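Local coordinates for protein beta-1,4-exocellulase (Thermobifida fusca, PDB 4AVO) that degrades cellulose as a glycoside hydrolase family 6 cellobiohydrolase, splitting off cellobiose, and is represented here by its catalytic domain, at residues I81-G86 / N95-P100; A90-N95 / G372-C377; G295-T300 / I317-H322. The protein carries 1 engineered substitution. One frame throughout, in Å; residues are numbered along the deposited sequence.

Contact 1 (I81-G86 / N95-P100); sequences IYNLPG and NGELGP. With BGC (beta-D-glucopyranose), chain B.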
loop_
_atom_site.group_PDB
_atom_site.type_symbol
_atom_site.label_atom_id
_atom_site.label_comp_id
_atom_site.label_asym_id
_atom_site.label_seq_id
_atom_site.Cartn_x
_atom_site.Cartn_y
_atom_site.Cartn_z
ATOM N N ILE A 81 -7.475 -6.023 -3.991
ATOM C CA ILE A 81 -7.904 -6.120 -5.377
ATOM C C ILE A 81 -6.788 -5.481 -6.178
ATOM O O ILE A 81 -6.551 -4.278 -6.067
ATOM C CB ILE A 81 -9.252 -5.371 -5.585
ATOM C CG1 ILE A 81 -10.311 -5.876 -4.591
ATOM C CG2 ILE A 81 -9.727 -5.462 -7.046
ATOM C CD1 ILE A 81 -10.588 -7.405 -4.635
ATOM N N TYR A 82 -6.088 -6.291 -6.967
ATOM C CA TYR A 82 -4.835 -5.855 -7.578
ATOM C C TYR A 82 -4.580 -6.559 -8.911
ATOM O O TYR A 82 -3.688 -7.408 -9.028
ATOM C CB TYR A 82 -3.679 -6.087 -6.594
ATOM C CG TYR A 82 -2.350 -5.515 -7.033
ATOM C CD1 TYR A 82 -2.186 -4.139 -7.203
ATOM C CD2 TYR A 82 -1.249 -6.348 -7.252
ATOM C CE1 TYR A 82 -0.968 -3.607 -7.602
ATOM C CE2 TYR A 82 -0.024 -5.824 -7.651
ATOM C CZ TYR A 82 0.102 -4.456 -7.825
ATOM O OH TYR A 82 1.301 -3.924 -8.215
ATOM N N ASN A 83 -5.364 -6.200 -9.926
ATOM C CA ASN A 83 -5.189 -6.797 -11.244
ATOM C C ASN A 83 -5.715 -5.942 -12.392
ATOM O O ASN A 83 -6.221 -6.473 -13.380
ATOM C CB ASN A 83 -5.828 -8.197 -11.280
ATOM C CG ASN A 83 -5.236 -9.091 -12.372
ATOM O OD1 ASN A 83 -4.075 -8.947 -12.748
ATOM N ND2 ASN A 83 -6.032 -10.033 -12.861
ATOM N N LEU A 84 -5.581 -4.622 -12.282
ATOM C CA LEU A 84 -6.072 -3.732 -13.334
ATOM C C LEU A 84 -5.398 -4.016 -14.670
ATOM O O LEU A 84 -4.259 -4.486 -14.707
ATOM C CB LEU A 84 -5.832 -2.265 -12.986
ATOM C CG LEU A 84 -6.820 -1.540 -12.078
ATOM C CD1 LEU A 84 -6.206 -0.232 -11.626
ATOM C CD2 LEU A 84 -8.184 -1.306 -12.760
ATOM N N PRO A 85 -6.109 -3.731 -15.772
ATOM C CA PRO A 85 -5.431 -3.690 -17.062
ATOM C C PRO A 85 -4.288 -2.682 -16.974
ATOM O O PRO A 85 -4.473 -1.600 -16.416
ATOM C CB PRO A 85 -6.515 -3.178 -18.016
ATOM C CG PRO A 85 -7.544 -2.532 -17.147
ATOM C CD PRO A 85 -7.523 -3.325 -15.872
ATOM N N GLY A 86 -3.114 -3.049 -17.481
ATOM C CA GLY A 86 -1.948 -2.160 -17.467
ATOM C C GLY A 86 -1.499 -1.798 -16.061
ATOM O O GLY A 86 -1.048 -0.677 -15.817
ATOM N N ASN A 95 4.024 -5.302 -13.075
ATOM C CA ASN A 95 3.150 -5.410 -14.237
ATOM C C ASN A 95 2.432 -6.758 -14.129
ATOM O O ASN A 95 2.918 -7.660 -13.458
ATOM C CB ASN A 95 3.952 -5.341 -15.538
ATOM C CG ASN A 95 4.533 -3.965 -15.809
ATOM O OD1 ASN A 95 5.492 -3.833 -16.576
ATOM N ND2 ASN A 95 3.961 -2.930 -15.188
ATOM N N GLY A 96 1.277 -6.901 -14.770
ATOM C CA GLY A 96 0.480 -8.107 -14.576
ATOM C C GLY A 96 0.023 -8.797 -15.837
ATOM O O GLY A 96 0.530 -8.535 -16.933
ATOM N N GLU A 97 -0.958 -9.676 -15.671
ATOM C CA GLU A 97 -1.412 -10.536 -16.753
ATOM C C GLU A 97 -2.383 -9.831 -17.698
ATOM O O GLU A 97 -2.531 -10.237 -18.850
ATOM C CB GLU A 97 -2.064 -11.788 -16.172
ATOM C CG GLU A 97 -3.419 -11.514 -15.531
ATOM C CD GLU A 97 -3.930 -12.661 -14.697
ATOM O OE1 GLU A 97 -3.344 -13.763 -14.738
ATOM O OE2 GLU A 97 -4.927 -12.452 -13.987
ATOM N N LEU A 98 -3.065 -8.795 -17.209
ATOM C CA LEU A 98 -4.024 -8.066 -18.037
ATOM C C LEU A 98 -3.372 -6.836 -18.645
ATOM O O LEU A 98 -2.889 -5.958 -17.934
ATOM C CB LEU A 98 -5.282 -7.679 -17.237
ATOM C CG LEU A 98 -6.095 -8.830 -16.627
ATOM C CD1 LEU A 98 -7.308 -8.302 -15.883
ATOM C CD2 LEU A 98 -6.516 -9.860 -17.686
ATOM N N GLY A 99 -3.351 -6.792 -19.973
ATOM C CA GLY A 99 -2.759 -5.674 -20.693
ATOM C C GLY A 99 -3.654 -4.446 -20.678
ATOM O O GLY A 99 -4.799 -4.516 -20.238
ATOM N N PRO A 100 -3.142 -3.313 -21.186
ATOM C CA PRO A 100 -3.829 -2.022 -21.125
ATOM C C PRO A 100 -5.225 -2.016 -21.748
ATOM O O PRO A 100 -6.073 -1.224 -21.334
ATOM C CB PRO A 100 -2.902 -1.095 -21.925
ATOM C CG PRO A 100 -2.079 -2.016 -22.768
ATOM C CD PRO A 100 -1.862 -3.206 -21.905
HETATM C C2 BGC B . 5.086 -2.528 -4.562
HETATM C C3 BGC B . 5.096 -4.073 -4.541
HETATM C C4 BGC B . 3.768 -4.730 -4.912
HETATM C C5 BGC B . 3.010 -3.759 -5.827
HETATM C C6 BGC B . 1.970 -2.980 -5.031
HETATM C C1 BGC B . 4.608 -1.877 -5.875
HETATM O O2 BGC B . 6.433 -2.175 -4.391
HETATM O O3 BGC B . 5.492 -4.530 -3.262
HETATM O O4 BGC B . 3.975 -6.042 -5.470
HETATM O O5 BGC B . 3.831 -2.851 -6.570
HETATM O O6 BGC B . 2.592 -1.908 -4.361
HETATM O O HOH W 1 -3.182 -7.062 -14.516
HETATM O O HOH W 2 -1.674 -10.327 -13.019
HETATM O O HOH W 3 -1.326 -5.878 -15.855
#
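The loop between strand 75-81 and helix 103-119, part of the glycan pocket of this family 6 hydrolase, folds back on itself where Asn83, Pro85 and Gly86 meet Glu97, Leu98 and Gly99. Asn83 ND2 donates a bent hydrogen bond to Glu97 OE2 (2.9 Å), reaching it on the anti side of the carboxylate, with the amide and carboxylate planes turned 58° apart. Glu97 begins with CG lodged between its backbone N and carbonyl carbon (chi1 72°) and then runs extended, which brings it across Asn83 at about a right angle. Leu98 meets the same asparagine with a single branch, CD1, which lies 3.3 Å from Asn83 O. Farther along, Gly86 N donates to Leu98 O at 3.0 Å, and Pro85 CA adds a CA-H...O contact to that same oxygen.

Waters bridge the two segments. Asn83 OD1 lies 2.7 Å from the oxygen of water 1 and 2.8 Å from that of water 2; water 1 also bonds Leu84 O and accepts from Leu98 N, water 2 from Glu97 N. Tyr82 lies against a bound glucose and packs edge-to-face with Trp39.

Glu97 OE1 is in a salt bridge with Arg42 NE, and OE2, besides Asn83 ND2, accepts from Ile43 N; these partners would tend to keep the carboxylate ionised. The Asn83 amide is oriented by its own bonds, ND2 giving to Glu97 while OD1 receives the waters.

Contact 2 (A90-N95 / G372-C377); sequences AALASN and GFDRMC. With BGC (beta-D-glucopyranose), chain B; BGC (beta-D-glucopyranose), chain C.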
loop_
_atom_site.group_PDB
_atom_site.type_symbol
_atom_site.label_atom_id
_atom_site.label_comp_id
_atom_site.label_asym_id
_atom_site.label_seq_id
_atom_site.Cartn_x
_atom_site.Cartn_y
_atom_site.Cartn_z
ATOM N N ALA A 90 3.842 2.758 -14.087
ATOM C CA ALA A 90 5.084 3.539 -14.001
ATOM C C ALA A 90 6.287 2.689 -13.609
ATOM O O ALA A 90 7.376 3.214 -13.356
ATOM C CB ALA A 90 4.921 4.710 -13.036
ATOM N N ALA A 91 6.090 1.377 -13.564
ATOM C CA ALA A 91 7.143 0.454 -13.168
ATOM C C ALA A 91 7.051 -0.840 -13.971
ATOM O O ALA A 91 6.194 -0.970 -14.858
ATOM C CB ALA A 91 7.076 0.180 -11.646
ATOM N N LEU A 92 7.947 -1.780 -13.677
ATOM C CA LEU A 92 7.972 -3.063 -14.367
ATOM C C LEU A 92 7.784 -4.245 -13.419
ATOM O O LEU A 92 7.304 -5.295 -13.836
ATOM C CB LEU A 92 9.286 -3.245 -15.133
ATOM C CG LEU A 92 9.661 -2.310 -16.291
ATOM C CD1 LEU A 92 10.951 -2.820 -16.958
ATOM C CD2 LEU A 92 8.550 -2.172 -17.321
ATOM N N ALA A 93 8.151 -4.059 -12.150
ATOM C CA ALA A 93 8.270 -5.164 -11.187
ATOM C C ALA A 93 6.948 -5.867 -10.862
ATOM O O ALA A 93 6.933 -7.060 -10.541
ATOM C CB ALA A 93 8.959 -4.683 -9.902
ATOM N N SER A 94 5.841 -5.132 -10.961
ATOM C CA SER A 94 4.521 -5.708 -10.727
ATOM C C SER A 94 3.525 -5.397 -11.843
ATOM O O SER A 94 2.322 -5.265 -11.603
ATOM C CB SER A 94 3.980 -5.298 -9.348
ATOM O OG SER A 94 4.806 -5.827 -8.324
ATOM N N ASN A 95 4.024 -5.302 -13.075
ATOM C CA ASN A 95 3.150 -5.410 -14.237
ATOM C C ASN A 95 2.432 -6.758 -14.129
ATOM O O ASN A 95 2.918 -7.660 -13.458
ATOM C CB ASN A 95 3.952 -5.341 -15.538
ATOM C CG ASN A 95 4.533 -3.965 -15.809
ATOM O OD1 ASN A 95 5.492 -3.833 -16.576
ATOM N ND2 ASN A 95 3.961 -2.930 -15.188
ATOM N N GLY A 372 8.326 -7.689 -15.046
ATOM C CA GLY A 372 9.631 -7.385 -15.632
ATOM C C GLY A 372 10.679 -7.010 -14.606
ATOM O O GLY A 372 10.413 -6.972 -13.402
ATOM N N PHE A 373 11.881 -6.729 -15.090
ATOM C CA PHE A 373 12.977 -6.336 -14.221
ATOM C C PHE A 373 13.062 -4.812 -14.141
ATOM O O PHE A 373 13.453 -4.141 -15.105
ATOM C CB PHE A 373 14.298 -6.966 -14.701
ATOM C CG PHE A 373 15.529 -6.376 -14.069
ATOM C CD1 PHE A 373 15.591 -6.143 -12.695
ATOM C CD2 PHE A 373 16.636 -6.061 -14.851
ATOM C CE1 PHE A 373 16.729 -5.593 -12.118
ATOM C CE2 PHE A 373 17.789 -5.517 -14.277
ATOM C CZ PHE A 373 17.833 -5.283 -12.911
ATOM N N ASP A 374 12.667 -4.276 -12.988
ATOM C CA ASP A 374 12.706 -2.845 -12.744
ATOM C C ASP A 374 14.002 -2.508 -12.039
ATOM O O ASP A 374 14.315 -3.084 -10.993
ATOM C CB ASP A 374 11.520 -2.407 -11.877
ATOM C CG ASP A 374 11.273 -0.912 -11.945
ATOM O OD1 ASP A 374 12.157 -0.132 -11.548
ATOM O OD2 ASP A 374 10.191 -0.512 -12.419
ATOM N N ARG A 375 14.755 -1.565 -12.598
ATOM C CA ARG A 375 16.065 -1.251 -12.034
ATOM C C ARG A 375 16.003 -0.519 -10.686
ATOM O O ARG A 375 17.009 -0.412 -9.996
ATOM C CB ARG A 375 16.948 -0.524 -13.052
ATOM C CG ARG A 375 17.399 -1.435 -14.198
ATOM C CD ARG A 375 18.755 -1.046 -14.747
ATOM N NE ARG A 375 19.837 -1.316 -13.799
ATOM C CZ ARG A 375 21.023 -0.711 -13.821
ATOM N NH1 ARG A 375 21.290 0.212 -14.741
ATOM N NH2 ARG A 375 21.942 -1.025 -12.916
ATOM N N MET A 376 14.821 -0.047 -10.291
ATOM C CA MET A 376 14.664 0.503 -8.944
ATOM C C MET A 376 14.815 -0.594 -7.881
ATOM O O MET A 376 14.958 -0.299 -6.701
ATOM C CB MET A 376 13.336 1.264 -8.786
ATOM C CG MET A 376 13.339 2.657 -9.443
ATOM S SD MET A 376 14.541 3.796 -8.716
ATOM C CE MET A 376 13.730 4.207 -7.166
ATOM N N CYS A 377 14.806 -1.850 -8.322
ATOM C CA CYS A 377 14.980 -3.006 -7.439
ATOM C C CYS A 377 16.391 -3.583 -7.547
ATOM O O CYS A 377 16.728 -4.560 -6.876
ATOM C CB CYS A 377 13.951 -4.082 -7.772
ATOM S SG CYS A 377 12.264 -3.581 -7.392
HETATM C C2 BGC B . 5.086 -2.528 -4.562
HETATM C C3 BGC B . 5.096 -4.073 -4.541
HETATM C C4 BGC B . 3.768 -4.730 -4.912
HETATM C C5 BGC B . 3.010 -3.759 -5.827
HETATM C C6 BGC B . 1.970 -2.980 -5.031
HETATM C C1 BGC B . 4.608 -1.877 -5.875
HETATM O O2 BGC B . 6.433 -2.175 -4.391
HETATM O O3 BGC B . 5.492 -4.530 -3.262
HETATM O O4 BGC B . 3.975 -6.042 -5.470
HETATM O O5 BGC B . 3.831 -2.851 -6.570
HETATM O O6 BGC B . 2.592 -1.908 -4.361
HETATM C C2 BGC C . 3.073 -8.240 -6.125
HETATM C C3 BGC C . 2.007 -9.303 -5.853
HETATM C C4 BGC C . 1.972 -9.678 -4.376
HETATM C C5 BGC C . 1.904 -8.410 -3.520
HETATM C C6 BGC C . 1.978 -8.706 -2.021
HETATM C C1 BGC C . 2.946 -7.031 -5.189
HETATM O O2 BGC C . 2.981 -7.850 -7.477
HETATM O O3 BGC C . 2.240 -10.453 -6.637
HETATM O O4 BGC C . 0.857 -10.506 -4.149
HETATM O O5 BGC C . 2.967 -7.531 -3.853
HETATM O O6 BGC C . 3.272 -9.174 -1.686
#
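Asp374 points its carboxylate at the backbone of Leu92, joining two long loops that border the glycan pocket, an arrangement consistent with the loop-enclosed substrate tunnel of family 6 cellobiohydrolases. With CG anti to the backbone N (chi1 -162°), the Asp374 carboxylate is placed at Leu92 N, and its two oxygens serve different partners, each through its anti lone pair. OD2 accepts from Leu92 N at 2.9 Å and also rests 3.3 Å from Ala91 CB. OD1 turns back to its own segment and accepts from Met376 N, closing an Asx turn that leads into the short 3-10 segment 375-377.

Leu92 and Ala93 both pack against Asp374. The leucine side chain heads toward residues 372-374, where its CD1 branch abuts the backbone oxygen Phe373 O at 3.4 Å. Ala93 offers its methyl instead: CB is 4.0 Å from Asp374 CB and 4.3 Å from Cys377 SG, the sulfur that forms the disulfide with Cys327. Backbone atoms complete the junction, Gly372 N donating to Leu92 O (2.9 Å). Ala93 N, buried against Asp374 CB, finds no hydrogen-bond partner.

On the sugar side, Ser94 turns away from residues 372-377. Its backbone N donates to OD2 of Asp88, a predicted active-site residue, and its OG is also hydrogen-bonded to Ser401 OG. The same Ser94 OG accepts a hydrogen bond of 2.9 Å from O2 of the chain C glucose.

Contact 3 (G295-T300 / I317-H322); sequences GPNRPT and IDRRIH. With BGC (beta-D-glucopyranose), chain D.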
loop_
_atom_site.group_PDB
_atom_site.type_symbol
_atom_site.label_atom_id
_atom_site.label_comp_id
_atom_site.label_asym_id
_atom_site.label_seq_id
_atom_site.Cartn_x
_atom_site.Cartn_y
_atom_site.Cartn_z
ATOM N N GLY A 295 15.760 -0.390 15.341
ATOM C CA GLY A 295 17.100 -0.950 15.406
ATOM C C GLY A 295 18.111 0.109 15.805
ATOM O O GLY A 295 17.745 1.264 16.029
ATOM N N PRO A 296 19.397 -0.277 15.876
ATOM C CA PRO A 296 20.494 0.581 16.335
ATOM C C PRO A 296 20.644 1.908 15.579
ATOM O O PRO A 296 21.155 2.871 16.147
ATOM C CB PRO A 296 21.731 -0.297 16.111
ATOM C CG PRO A 296 21.219 -1.683 16.220
ATOM C CD PRO A 296 19.873 -1.635 15.559
ATOM N N ASN A 297 20.206 1.960 14.320
ATOM C CA ASN A 297 20.355 3.179 13.515
ATOM C C ASN A 297 19.267 4.239 13.701
ATOM O O ASN A 297 19.381 5.347 13.162
ATOM C CB ASN A 297 20.527 2.840 12.029
ATOM C CG ASN A 297 21.852 2.171 11.742
ATOM O OD1 ASN A 297 22.896 2.827 11.687
ATOM N ND2 ASN A 297 21.822 0.855 11.564
ATOM N N ARG A 298 18.229 3.907 14.465
ATOM C CA ARG A 298 17.128 4.841 14.720
ATOM C C ARG A 298 17.569 6.016 15.599
ATOM O O ARG A 298 18.146 5.802 16.671
ATOM C CB ARG A 298 15.936 4.126 15.367
ATOM C CG ARG A 298 14.703 5.011 15.550
ATOM C CD ARG A 298 13.635 4.331 16.394
ATOM N NE ARG A 298 12.483 5.204 16.636
ATOM C CZ ARG A 298 11.434 5.307 15.824
ATOM N NH1 ARG A 298 11.382 4.598 14.702
ATOM N NH2 ARG A 298 10.434 6.126 16.128
ATOM N N PRO A 299 17.295 7.257 15.149
ATOM C CA PRO A 299 17.551 8.443 15.968
ATOM C C PRO A 299 16.815 8.366 17.300
ATOM O O PRO A 299 15.651 7.967 17.340
ATOM C CB PRO A 299 16.974 9.583 15.123
ATOM C CG PRO A 299 17.052 9.089 13.728
ATOM C CD PRO A 299 16.787 7.617 13.811
ATOM N N THR A 300 17.499 8.735 18.381
ATOM C CA THR A 300 16.897 8.700 19.715
ATOM C C THR A 300 16.425 10.087 20.141
ATOM O O THR A 300 15.822 10.250 21.202
ATOM C CB THR A 300 17.863 8.120 20.772
ATOM O OG1 THR A 300 19.108 8.825 20.723
ATOM C CG2 THR A 300 18.108 6.635 20.520
ATOM N N ILE A 317 13.544 9.523 10.975
ATOM C CA ILE A 317 13.509 8.076 11.213
ATOM C C ILE A 317 13.490 7.281 9.897
ATOM O O ILE A 317 14.097 6.217 9.813
ATOM C CB ILE A 317 12.381 7.637 12.193
ATOM C CG1 ILE A 317 10.999 7.756 11.559
ATOM C CG2 ILE A 317 12.464 8.429 13.515
ATOM C CD1 ILE A 317 9.909 7.051 12.351
ATOM N N ASP A 318 12.808 7.811 8.877
ATOM C CA ASP A 318 12.871 7.258 7.516
ATOM C C ASP A 318 14.286 7.505 7.000
ATOM O O ASP A 318 14.657 8.653 6.739
ATOM C CB ASP A 318 11.837 7.955 6.624
ATOM C CG ASP A 318 11.743 7.356 5.220
ATOM O OD1 ASP A 318 12.661 6.634 4.775
ATOM O OD2 ASP A 318 10.729 7.635 4.551
ATOM N N ARG A 319 15.060 6.428 6.850
ATOM C CA ARG A 319 16.488 6.569 6.551
ATOM C C ARG A 319 16.842 6.355 5.078
ATOM O O ARG A 319 18.023 6.224 4.718
ATOM C CB ARG A 319 17.323 5.661 7.458
ATOM C CG ARG A 319 17.241 6.022 8.939
ATOM C CD ARG A 319 18.383 5.395 9.723
ATOM N NE ARG A 319 18.645 4.028 9.285
ATOM C CZ ARG A 319 17.949 2.972 9.691
ATOM N NH1 ARG A 319 16.947 3.128 10.545
ATOM N NH2 ARG A 319 18.255 1.765 9.244
ATOM N N ARG A 320 15.832 6.361 4.210
ATOM C CA ARG A 320 16.089 6.180 2.778
ATOM C C ARG A 320 16.921 7.308 2.188
ATOM O O ARG A 320 16.946 8.414 2.722
ATOM C CB ARG A 320 14.782 6.033 2.005
ATOM C CG ARG A 320 14.061 4.745 2.334
ATOM C CD ARG A 320 12.782 4.650 1.564
ATOM N NE ARG A 320 11.727 5.449 2.169
ATOM C CZ ARG A 320 10.501 5.555 1.665
ATOM N NH1 ARG A 320 10.189 4.925 0.536
ATOM N NH2 ARG A 320 9.593 6.287 2.289
ATOM N N ILE A 321 17.609 7.022 1.090
ATOM C CA ILE A 321 18.398 8.044 0.402
ATOM C C ILE A 321 17.485 9.123 -0.171
ATOM O O ILE A 321 17.809 10.317 -0.128
ATOM C CB ILE A 321 19.275 7.430 -0.718
ATOM C CG1 ILE A 321 20.233 6.390 -0.130
ATOM C CG2 ILE A 321 20.069 8.523 -1.448
ATOM C CD1 ILE A 321 20.779 5.391 -1.147
ATOM N N HIS A 322 16.331 8.692 -0.683
ATOM C CA HIS A 322 15.373 9.578 -1.337
ATOM C C HIS A 322 13.973 9.013 -1.106
ATOM O O HIS A 322 13.807 7.795 -1.072
ATOM C CB HIS A 322 15.676 9.670 -2.836
ATOM C CG HIS A 322 14.918 10.750 -3.545
ATOM N ND1 HIS A 322 13.683 10.538 -4.121
ATOM C CD2 HIS A 322 15.221 12.051 -3.770
ATOM C CE1 HIS A 322 13.256 11.664 -4.664
ATOM N NE2 HIS A 322 14.172 12.597 -4.470
HETATM C C2 BGC D . 6.808 12.715 -8.284
HETATM C C3 BGC D . 6.315 11.437 -7.608
HETATM C C4 BGC D . 7.448 10.717 -6.869
HETATM C C5 BGC D . 8.238 11.702 -5.998
HETATM C C6 BGC D . 9.461 11.077 -5.328
HETATM C C1 BGC D . 7.609 13.578 -7.308
HETATM O O2 BGC D . 5.704 13.453 -8.761
HETATM O O3 BGC D . 5.751 10.572 -8.571
HETATM O O4 BGC D . 6.867 9.754 -6.021
HETATM O O5 BGC D . 8.665 12.815 -6.762
HETATM O O6 BGC D . 10.339 10.566 -6.307
#
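Arg298 and Ile317 lie side by side and point the same way, with the isoleucine laid over one face of the guanidinium group. CG2 of Ile317 sits above the centre of that plane, 4.0 Å from Arg298 CZ, while Ile317 CD1 approaches Arg298 NH1 to 3.7 Å. The arginine chain is extended as far as NE (chi1 -175°, CG anti to the backbone N), and the last torsion, chi4 87°, turns the flat group out of line with it. Tyr417 makes a cation-pi interaction with the same arginine. A second face contact is less certain, since Arg319 was modelled in two conformers: in the one described, Asn297 CB stands over the guanidinium centre, 3.5 Å from Arg319 CZ.

Apolar packing is slight. Pro299 CD reaches Ile317 CG2 at 4.4 Å, next to the arginine face, and no hydrogen bond crosses between the segments.

Both segments belong to loops flanking helix 308-315, at the surface of the distorted beta/alpha barrel of family 6. Residues 295-298 form a type I beta turn, closed by Arg298 N donating to Gly295 O, which presents Asn297 to Arg319. An Asx turn shapes the other segment.

Polar bonds are found within 317-322 and to residues beyond it. Asp318 OD1 accepts from Arg320 N at 3.2 Å to make the Asx turn, and from Arg320 NE at 3.0 Å on its syn lone pair. Arg320 NH2 donates to Asp318 OD2 at 2.9 Å, so the arginine grips the carboxylate side-on with two nitrogens, both oxygens lying near the guanidinium plane. Glu234 receives the backbone N-H groups of Ile317 and Asp318, one on each carboxylate oxygen. Beyond Ile321 the chain reaches the glycan pocket, where His322 CE1 lies 3.5 Å from O6 of the chain D glucose, at the ring edge.

In the fold
Contacts 1 and 2 belong to one neighbourhood: their centres are 14 Å apart, they share Asn95, and their segments alternate along the chain. They touch directly where Tyr82 OH meets Ser94 CB at 3.2 Å, and both reach the chain B glucose. Asp88, a predicted active-site residue, lies close to this pair; the predicted proton donor, at Ala136, is an engineered replacement. Contact 3 is remote, with its centre 34 Å from that of contact 1 and 25 Å from that of contact 2, although its nearest atoms come within about 7 Å of contact 2. His322 nonetheless brings the end of its second segment into the glycan pocket, beside another glucose.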